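Local coordinates for protein NADH oxidoreductase (Mesorhizobium loti, PDB 3PI7) that probably binds NADPH and passes its electrons to an acceptor, perhaps a quinone, as a two-domain oxidoreductase with a GroES-like and a Rossmann domain, at residues A[45-50]-A[91-96]; A[169-174]-A[193-198]; A[237-242]-A[259-264]. One frame throughout, in Å; residues are numbered along the deposited sequence.

Interaction 1: A[45-50]-A[91-96]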
loop_
_atom_site.group_PDB
_atom_site.type_symbol
_atom_site.label_atom_id
_atom_site.label_comp_id
_atom_site.label_asym_id
_atom_site.label_seq_id
_atom_site.Cartn_x
_atom_site.Cartn_y
_atom_site.Cartn_z
ATOM N N PRO A 45 25.545 -29.296 15.674
ATOM C CA PRO A 45 25.089 -28.425 16.758
ATOM C C PRO A 45 24.271 -29.161 17.813
ATOM O O PRO A 45 23.771 -30.262 17.577
ATOM C CB PRO A 45 24.234 -27.388 16.026
ATOM C CG PRO A 45 23.627 -28.200 14.864
ATOM C CD PRO A 45 24.794 -29.050 14.421
ATOM N N ALA A 46 24.155 -28.538 18.980
ATOM C CA ALA A 46 23.317 -29.014 20.077
ATOM C C ALA A 46 22.024 -28.176 20.111
ATOM O O ALA A 46 22.082 -26.951 20.015
ATOM C CB ALA A 46 24.066 -28.892 21.408
ATOM N N PRO A 47 20.857 -28.828 20.191
ATOM C CA PRO A 47 19.598 -28.062 20.275
ATOM C C PRO A 47 19.465 -27.371 21.614
ATOM O O PRO A 47 19.891 -27.920 22.641
ATOM C CB PRO A 47 18.526 -29.134 20.133
ATOM C CG PRO A 47 19.158 -30.375 20.674
ATOM C CD PRO A 47 20.619 -30.282 20.295
ATOM N N GLY A 48 18.869 -26.192 21.583
ATOM C CA GLY A 48 18.551 -25.434 22.788
ATOM C C GLY A 48 17.352 -26.065 23.479
ATOM O O GLY A 48 16.739 -26.987 22.937
ATOM N N PRO A 49 16.937 -25.544 24.639
ATOM C CA PRO A 49 15.826 -26.182 25.396
ATOM C C PRO A 49 14.522 -26.422 24.620
ATOM O O PRO A 49 13.919 -27.467 24.822
ATOM C CB PRO A 49 15.590 -25.210 26.551
ATOM C CG PRO A 49 16.941 -24.623 26.792
ATOM C CD PRO A 49 17.570 -24.466 25.427
ATOM N N SER A 50 14.114 -25.503 23.726
ATOM C CA SER A 50 12.862 -25.576 22.961
ATOM C C SER A 50 13.068 -26.138 21.555
ATOM O O SER A 50 12.137 -26.123 20.745
ATOM C CB SER A 50 12.250 -24.173 22.843
ATOM O OG SER A 50 13.111 -23.290 22.127
ATOM N N ILE A 91 13.905 -36.656 14.097
ATOM C CA ILE A 91 14.487 -35.997 15.287
ATOM C C ILE A 91 15.309 -36.995 16.091
ATOM O O ILE A 91 14.787 -38.010 16.543
ATOM C CB ILE A 91 13.397 -35.323 16.147
ATOM C CG1 ILE A 91 12.747 -34.166 15.323
ATOM C CG2 ILE A 91 14.063 -34.787 17.444
ATOM C CD1 ILE A 91 11.470 -33.689 15.821
ATOM N N VAL A 92 16.604 -36.676 16.297
ATOM C CA VAL A 92 17.536 -37.577 16.963
ATOM C C VAL A 92 17.896 -37.053 18.336
ATOM O O VAL A 92 18.442 -37.818 19.128
ATOM C CB VAL A 92 18.804 -37.873 16.088
ATOM C CG1 VAL A 92 18.405 -38.681 14.836
ATOM C CG2 VAL A 92 19.537 -36.576 15.701
ATOM N N ALA A 93 17.600 -35.777 18.628
ATOM C CA ALA A 93 17.848 -35.191 19.952
ATOM C C ALA A 93 16.949 -33.982 20.154
ATOM O O ALA A 93 16.512 -33.372 19.185
ATOM C CB ALA A 93 19.317 -34.784 20.118
ATOM N N GLY A 94 16.653 -33.666 21.403
ATOM C CA GLY A 94 15.830 -32.505 21.714
ATOM C C GLY A 94 16.382 -31.810 22.928
ATOM O O GLY A 94 17.075 -32.440 23.714
ATOM N N GLY A 95 16.063 -30.528 23.078
ATOM C CA GLY A 95 16.350 -29.775 24.291
ATOM C C GLY A 95 15.487 -30.321 25.411
ATOM O O GLY A 95 14.624 -31.165 25.163
ATOM N N ASP A 96 15.720 -29.872 26.649
ATOM C CA ASP A 96 15.059 -30.422 27.837
ATOM C C ASP A 96 13.575 -30.073 27.977
ATOM O O ASP A 96 12.911 -30.664 28.824
ATOM C CB ASP A 96 15.810 -29.997 29.114
ATOM C CG ASP A 96 17.076 -30.805 29.412
ATOM O OD1 ASP A 96 17.286 -31.870 28.756
ATOM O OD2 ASP A 96 17.847 -30.392 30.317
#

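Interaction 2: A[169-174]-A[193-198]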
loop_
_atom_site.group_PDB
_atom_site.type_symbol
_atom_site.label_atom_id
_atom_site.label_comp_id
_atom_site.label_asym_id
_atom_site.label_seq_id
_atom_site.Cartn_x
_atom_site.Cartn_y
_atom_site.Cartn_z
ATOM N N VAL A 169 -5.126 -12.233 -9.267
ATOM C CA VAL A 169 -3.935 -12.178 -10.121
ATOM C C VAL A 169 -2.703 -12.649 -9.369
ATOM O O VAL A 169 -2.539 -12.352 -8.187
ATOM C CB VAL A 169 -3.718 -10.734 -10.697
ATOM C CG1 VAL A 169 -2.567 -10.679 -11.704
ATOM C CG2 VAL A 169 -4.986 -10.193 -11.328
HETATM N N MSE A 170 -1.784 -13.289 -10.116
HETATM C CA MSE A 170 -0.505 -13.714 -9.551
HETATM C C MSE A 170 0.596 -13.542 -10.562
HETATM O O MSE A 170 0.442 -13.952 -11.706
HETATM C CB MSE A 170 -0.541 -15.185 -9.111
HETATM C CG MSE A 170 -1.413 -15.390 -7.904
HETATM SE SE MSE A 170 -1.244 -17.149 -7.193
HETATM C CE MSE A 170 -2.078 -18.126 -8.655
ATOM N N THR A 171 1.711 -12.934 -10.143
ATOM C CA THR A 171 2.918 -12.932 -10.979
ATOM C C THR A 171 3.718 -14.209 -10.665
ATOM O O THR A 171 3.474 -14.862 -9.640
ATOM C CB THR A 171 3.759 -11.702 -10.764
ATOM O OG1 THR A 171 3.902 -11.477 -9.368
ATOM C CG2 THR A 171 3.213 -10.499 -11.439
ATOM N N ALA A 172 4.702 -14.567 -11.525
ATOM C CA ALA A 172 5.526 -15.789 -11.383
ATOM C C ALA A 172 4.602 -16.993 -11.366
ATOM O O ALA A 172 4.661 -17.825 -10.463
ATOM C CB ALA A 172 6.380 -15.743 -10.112
ATOM N N GLY A 173 3.690 -17.021 -12.326
ATOM C CA GLY A 173 2.671 -18.055 -12.433
ATOM C C GLY A 173 3.161 -19.486 -12.426
ATOM O O GLY A 173 2.461 -20.374 -11.945
ATOM N N ALA A 174 4.366 -19.729 -12.914
ATOM C CA ALA A 174 4.850 -21.105 -12.986
ATOM C C ALA A 174 5.548 -21.587 -11.717
ATOM O O ALA A 174 6.011 -22.733 -11.686
ATOM C CB ALA A 174 5.783 -21.244 -14.166
ATOM N N ILE A 193 -5.461 -15.480 -12.643
ATOM C CA ILE A 193 -4.901 -14.760 -13.781
ATOM C C ILE A 193 -3.433 -14.763 -13.486
ATOM O O ILE A 193 -3.037 -14.152 -12.494
ATOM C CB ILE A 193 -5.496 -13.337 -13.888
ATOM C CG1 ILE A 193 -7.013 -13.367 -14.154
ATOM C CG2 ILE A 193 -4.728 -12.471 -14.926
ATOM C CD1 ILE A 193 -7.708 -12.018 -13.690
ATOM N N VAL A 194 -2.607 -15.428 -14.307
ATOM C CA VAL A 194 -1.208 -15.483 -13.945
ATOM C C VAL A 194 -0.336 -15.032 -15.087
ATOM O O VAL A 194 -0.718 -15.157 -16.241
ATOM C CB VAL A 194 -0.772 -16.893 -13.427
ATOM C CG1 VAL A 194 -1.669 -17.370 -12.279
ATOM C CG2 VAL A 194 -0.725 -17.928 -14.548
ATOM N N THR A 195 0.831 -14.509 -14.759
ATOM C CA THR A 195 1.787 -14.096 -15.784
ATOM C C THR A 195 2.985 -15.044 -15.802
ATOM O O THR A 195 3.435 -15.517 -14.746
ATOM C CB THR A 195 2.248 -12.643 -15.585
ATOM O OG1 THR A 195 3.040 -12.616 -14.404
ATOM C CG2 THR A 195 1.074 -11.635 -15.508
ATOM N N VAL A 196 3.501 -15.316 -17.005
ATOM C CA VAL A 196 4.696 -16.141 -17.249
ATOM C C VAL A 196 5.669 -15.404 -18.183
ATOM O O VAL A 196 5.288 -14.412 -18.783
ATOM C CB VAL A 196 4.332 -17.531 -17.830
ATOM C CG1 VAL A 196 3.495 -18.329 -16.850
ATOM C CG2 VAL A 196 3.628 -17.410 -19.175
ATOM N N ARG A 197 6.887 -15.939 -18.367
ATOM C CA ARG A 197 7.912 -15.403 -19.282
ATOM C C ARG A 197 8.113 -16.337 -20.487
ATOM O O ARG A 197 8.821 -15.978 -21.431
ATOM C CB ARG A 197 9.254 -15.220 -18.552
ATOM C CG ARG A 197 9.210 -14.141 -17.482
ATOM C CD ARG A 197 10.484 -14.055 -16.667
ATOM N N ARG A 198 7.503 -17.543 -20.443
ATOM C CA ARG A 198 7.642 -18.556 -21.491
ATOM C C ARG A 198 6.295 -19.040 -21.992
ATOM O O ARG A 198 5.476 -19.492 -21.194
ATOM C CB ARG A 198 8.435 -19.775 -20.957
ATOM C CG ARG A 198 9.772 -19.456 -20.306
ATOM C CD ARG A 198 10.271 -20.623 -19.473
ATOM N NE ARG A 198 11.152 -20.177 -18.391
ATOM C CZ ARG A 198 12.442 -20.482 -18.295
ATOM N NH1 ARG A 198 13.020 -21.251 -19.210
ATOM N NH2 ARG A 198 13.162 -20.031 -17.276
HETATM O O HOH W 1 5.808 -13.269 -13.874
#

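Interaction 3: A[237-242]-A[259-264]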
loop_
_atom_site.group_PDB
_atom_site.type_symbol
_atom_site.label_atom_id
_atom_site.label_comp_id
_atom_site.label_asym_id
_atom_site.label_seq_id
_atom_site.Cartn_x
_atom_site.Cartn_y
_atom_site.Cartn_z
ATOM N N PHE A 237 -4.166 -9.161 -5.826
ATOM C CA PHE A 237 -2.995 -9.417 -6.660
ATOM C C PHE A 237 -1.887 -9.899 -5.740
ATOM O O PHE A 237 -1.402 -9.133 -4.900
ATOM C CB PHE A 237 -2.621 -8.130 -7.424
ATOM C CG PHE A 237 -1.269 -8.092 -8.097
ATOM C CD1 PHE A 237 -0.696 -9.254 -8.631
ATOM C CD2 PHE A 237 -0.569 -6.900 -8.214
ATOM C CE1 PHE A 237 0.562 -9.216 -9.234
ATOM C CE2 PHE A 237 0.670 -6.856 -8.873
ATOM C CZ PHE A 237 1.208 -8.006 -9.407
ATOM N N LEU A 238 -1.494 -11.175 -5.900
ATOM C CA LEU A 238 -0.428 -11.799 -5.109
ATOM C C LEU A 238 0.819 -11.678 -5.944
ATOM O O LEU A 238 0.911 -12.273 -7.024
ATOM C CB LEU A 238 -0.771 -13.268 -4.742
ATOM C CG LEU A 238 -2.117 -13.473 -4.030
ATOM C CD1 LEU A 238 -2.373 -14.977 -3.761
ATOM C CD2 LEU A 238 -2.149 -12.712 -2.721
ATOM N N ASP A 239 1.755 -10.863 -5.479
ATOM C CA ASP A 239 2.917 -10.551 -6.286
ATOM C C ASP A 239 4.243 -11.043 -5.704
ATOM O O ASP A 239 4.670 -10.573 -4.647
ATOM C CB ASP A 239 2.960 -9.024 -6.449
ATOM C CG ASP A 239 4.129 -8.484 -7.261
ATOM O OD1 ASP A 239 4.607 -9.198 -8.178
ATOM O OD2 ASP A 239 4.532 -7.335 -7.007
ATOM N N ALA A 240 4.938 -11.914 -6.452
ATOM C CA ALA A 240 6.256 -12.428 -6.071
ATOM C C ALA A 240 7.397 -11.679 -6.796
ATOM O O ALA A 240 8.580 -11.958 -6.525
ATOM C CB ALA A 240 6.352 -13.924 -6.444
ATOM N N VAL A 241 7.062 -10.804 -7.761
ATOM C CA VAL A 241 8.037 -10.251 -8.683
ATOM C C VAL A 241 8.354 -8.791 -8.416
ATOM O O VAL A 241 9.534 -8.434 -8.368
ATOM C CB VAL A 241 7.544 -10.478 -10.149
ATOM C CG1 VAL A 241 8.471 -9.850 -11.183
ATOM C CG2 VAL A 241 7.384 -11.976 -10.454
ATOM N N THR A 242 7.308 -7.945 -8.233
ATOM C CA THR A 242 7.430 -6.499 -8.088
ATOM C C THR A 242 7.981 -5.965 -9.406
ATOM O O THR A 242 7.722 -6.564 -10.453
ATOM C CB THR A 242 8.185 -6.029 -6.816
ATOM O OG1 THR A 242 9.602 -6.116 -7.014
ATOM C CG2 THR A 242 7.757 -6.786 -5.567
ATOM N N TRP A 259 -2.616 -4.937 -3.742
ATOM C CA TRP A 259 -1.346 -5.441 -4.277
ATOM C C TRP A 259 -0.628 -6.010 -3.089
ATOM O O TRP A 259 -0.287 -5.256 -2.173
ATOM C CB TRP A 259 -0.607 -4.265 -4.907
ATOM C CG TRP A 259 0.747 -4.513 -5.506
ATOM C CD1 TRP A 259 1.420 -5.698 -5.632
ATOM C CD2 TRP A 259 1.531 -3.527 -6.175
ATOM N NE1 TRP A 259 2.605 -5.494 -6.310
ATOM C CE2 TRP A 259 2.717 -4.155 -6.610
ATOM C CE3 TRP A 259 1.400 -2.131 -6.340
ATOM C CZ2 TRP A 259 3.724 -3.449 -7.289
ATOM C CZ3 TRP A 259 2.394 -1.434 -7.014
ATOM C CH2 TRP A 259 3.518 -2.094 -7.514
ATOM N N ILE A 260 -0.560 -7.341 -3.024
ATOM C CA ILE A 260 0.010 -8.057 -1.881
ATOM C C ILE A 260 1.357 -8.617 -2.284
ATOM O O ILE A 260 1.444 -9.553 -3.068
ATOM C CB ILE A 260 -0.943 -9.154 -1.369
ATOM C CG1 ILE A 260 -2.312 -8.537 -1.017
ATOM C CG2 ILE A 260 -0.298 -9.875 -0.148
ATOM C CD1 ILE A 260 -3.388 -9.499 -0.544
ATOM N N ILE A 261 2.404 -7.965 -1.810
ATOM C CA ILE A 261 3.771 -8.316 -2.209
ATOM C C ILE A 261 4.299 -9.382 -1.259
ATOM O O ILE A 261 4.295 -9.162 -0.051
ATOM C CB ILE A 261 4.649 -7.036 -2.198
ATOM C CG1 ILE A 261 4.203 -6.107 -3.353
ATOM C CG2 ILE A 261 6.136 -7.423 -2.317
ATOM C CD1 ILE A 261 4.907 -4.714 -3.485
ATOM N N TYR A 262 4.785 -10.509 -1.787
ATOM C CA TYR A 262 5.343 -11.545 -0.896
ATOM C C TYR A 262 6.737 -12.024 -1.391
ATOM O O TYR A 262 7.360 -12.876 -0.768
ATOM C CB TYR A 262 4.360 -12.699 -0.751
ATOM C CG TYR A 262 4.204 -13.518 -2.008
ATOM C CD1 TYR A 262 3.222 -13.214 -2.943
ATOM C CD2 TYR A 262 4.986 -14.647 -2.226
ATOM C CE1 TYR A 262 3.041 -13.995 -4.082
ATOM C CE2 TYR A 262 4.861 -15.396 -3.393
ATOM C CZ TYR A 262 3.862 -15.085 -4.298
ATOM O OH TYR A 262 3.682 -15.856 -5.403
ATOM N N GLY A 263 7.237 -11.406 -2.446
ATOM C CA GLY A 263 8.557 -11.704 -2.997
ATOM C C GLY A 263 9.030 -10.544 -3.846
ATOM O O GLY A 263 8.215 -9.685 -4.215
ATOM N N ARG A 264 10.331 -10.526 -4.185
ATOM C CA ARG A 264 10.923 -9.441 -4.987
ATOM C C ARG A 264 11.839 -10.049 -6.023
ATOM O O ARG A 264 13.034 -9.789 -6.019
ATOM C CB ARG A 264 11.676 -8.437 -4.086
ATOM C CG ARG A 264 11.847 -7.064 -4.759
ATOM C CD ARG A 264 12.985 -6.238 -4.190
ATOM N NE ARG A 264 13.192 -5.027 -4.984
ATOM C CZ ARG A 264 13.967 -4.010 -4.620
ATOM N NH1 ARG A 264 14.584 -4.024 -3.446
ATOM N NH2 ARG A 264 14.077 -2.942 -5.399
HETATM O O HOH W 2 2.517 -14.581 -7.284
HETATM O O HOH W 3 11.565 -3.828 -7.116
#

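Interaction 1: A[45-50]-A[91-96]
The backbones of P49 and G95 come within 3.8 Å of each other, CA to CA, where the loop 45-50 passes over the end of strand 86-94 in the GroES-like domain. This loop leads from strand 37-43 into strand 51-56, which pairs antiparallel with strand 86-94, so the contact lies where one strand is about to begin and its partner has just ended. A classic beta bulge, with V92 and A93 both facing L53, precedes the end of strand 86-94. P47 carries the side-chain part of the contact. Its ring points at the strand end, and CG rests 3.9 Å from G94 C and equally far from G95 N, with A93 CB at 4.4 Å from the same CG. Proline suits this place because it offers a compact apolar ring and has no N-H that would need an acceptor; alanine and glycine across from it are small enough for the ring to settle on the backbone itself. P49 turns its own ring away and takes part mainly through its carbonyl, whose O lies 3.3 Å from G95 C and also accepts the backbone N-H of E97. Around the contact, G94 O is held by K101 NZ, and S50 OG bonds to E127 at the end of strand 123-127, which pairs with strand 51-56. G95 suits the point of closest approach because any CB would run into the carbonyl oxygens of G48 and P49. Its bare CA instead makes weak CA-H...O contacts with both: G95 CA is 3.4 Å from P49 O, and the straighter contact brings G95 CA to 3.1 Å from G48 O, with 144° at the hydrogen.

Interaction 2: A[169-174]-A[193-198]
With CG anti to its carbonyl carbon (chi1 -70°) and its chain bent at chi3 (-68°), M170, a selenomethionine in this crystal, lays CE 3.7 Å from V194 CG1, the two side chains lying side by side. T195 instead sets OG1 between its backbone N and carbonyl carbon (chi1 69°), which brings that oxygen to 3.4 Å from T171 CA. The segments lie on the two strands of a beta-alpha-beta unit of the Rossmann domain, and in parallel register M170 straddles V194: its N donates to I193 O at 2.8 Å, while its O accepts from T195 N at 3.1 Å. Past the strand end the chain turns through A172, whose backbone is left-handed, and G173 N donates to T195 O at 2.9 Å. Glycine fits there, since a CB would collide with V194 CG2 and T195 O; bare CA packs 3.8 Å from V194 CB. One water accepts from A172 N and also bonds to T195 OG1, whereas T171 OG1 turns to D239 and the N of A240. On one face of the sheet V169 and I193 meet and lie against M229 of helix 221-232, V169 also reaching I249 of helix 243-252. On the other, M170 and V194 pack on I182 of helix 176-188, the crossover helix, while strands 236-239 and 212-215 flank the pair.

Interaction 3: A[237-242]-A[259-264]
Strands 236-239 and 258-261 are the parallel arms of a beta-alpha-beta crossover in the Rossmann domain, joined through helix 243-252, and an Asx turn at D239 ends the first. Along the arms I260 N donates to F237 O at 2.7 Å and D239 N to I260 O at 2.8 Å; beyond, D239 O takes Y262 N at 2.9 Å and, weakly, G263 N. F237, D239 and W259 share one face of the sheet, CG of each anti to the backbone N (chi1 179° for D239), which sends the three groups out together. The F237 ring and the five-membered ring of W259 form an offset stack, centroids 4.7 Å apart and planes 20° apart, with CD2 of F237 over the indole. W259 NE1 points its N-H at D239 OD2 (2.8 Å, 175°), the oxygen lying in the indole plane while the donor comes from the anti side, well tilted out of the carboxylate plane. D239 OD1 accepts from V241 N, from above the carboxylate plane, and from T242 N, from the syn side but tilted toward the same face, each at 3.0 Å; T171 OG1 is a further partner. With an alanine in its place, the indole N-H of W259 and the T171 hydroxyl are likely to lose their acceptor and the V241-T242 turn to be free to shift. A240 lies against one face of the Y262 ring, its CA over the rim and its small CB 3.5 Å from Y262 CZ; Y262 OH donates to a water that donates to L238 O. R264 forms a salt bridge with E274 of the second subunit. Gripped by backbone, hydroxyl and indole donors together, the buried carboxylate probably has its negative charge well stabilised and its rotation fixed.

In the fold
Interactions 2 and 3 are buried neighbours, their centres about 11 Å apart in one parallel sheet, where strands 167-170 and 236-239 lie side by side; V169 O meets L238 N at 2.8 Å, and a threonine of interaction 2 reaches the aspartate of interaction 3. Interaction 1 belongs to the GroES-like part, at the surface on the opposite side of the chain's centre, with nearest atoms about 26 Å from interaction 3 and about 30 Å from interaction 2. The chemistry follows the place: both sheet contacts rest on regular backbone hydrogen bonds, interaction 3 adding a buried carboxylate and stacked rings where interaction 2 has aliphatic packing, while interaction 1 relies on prolines, glycines and weak CA-H...O contacts.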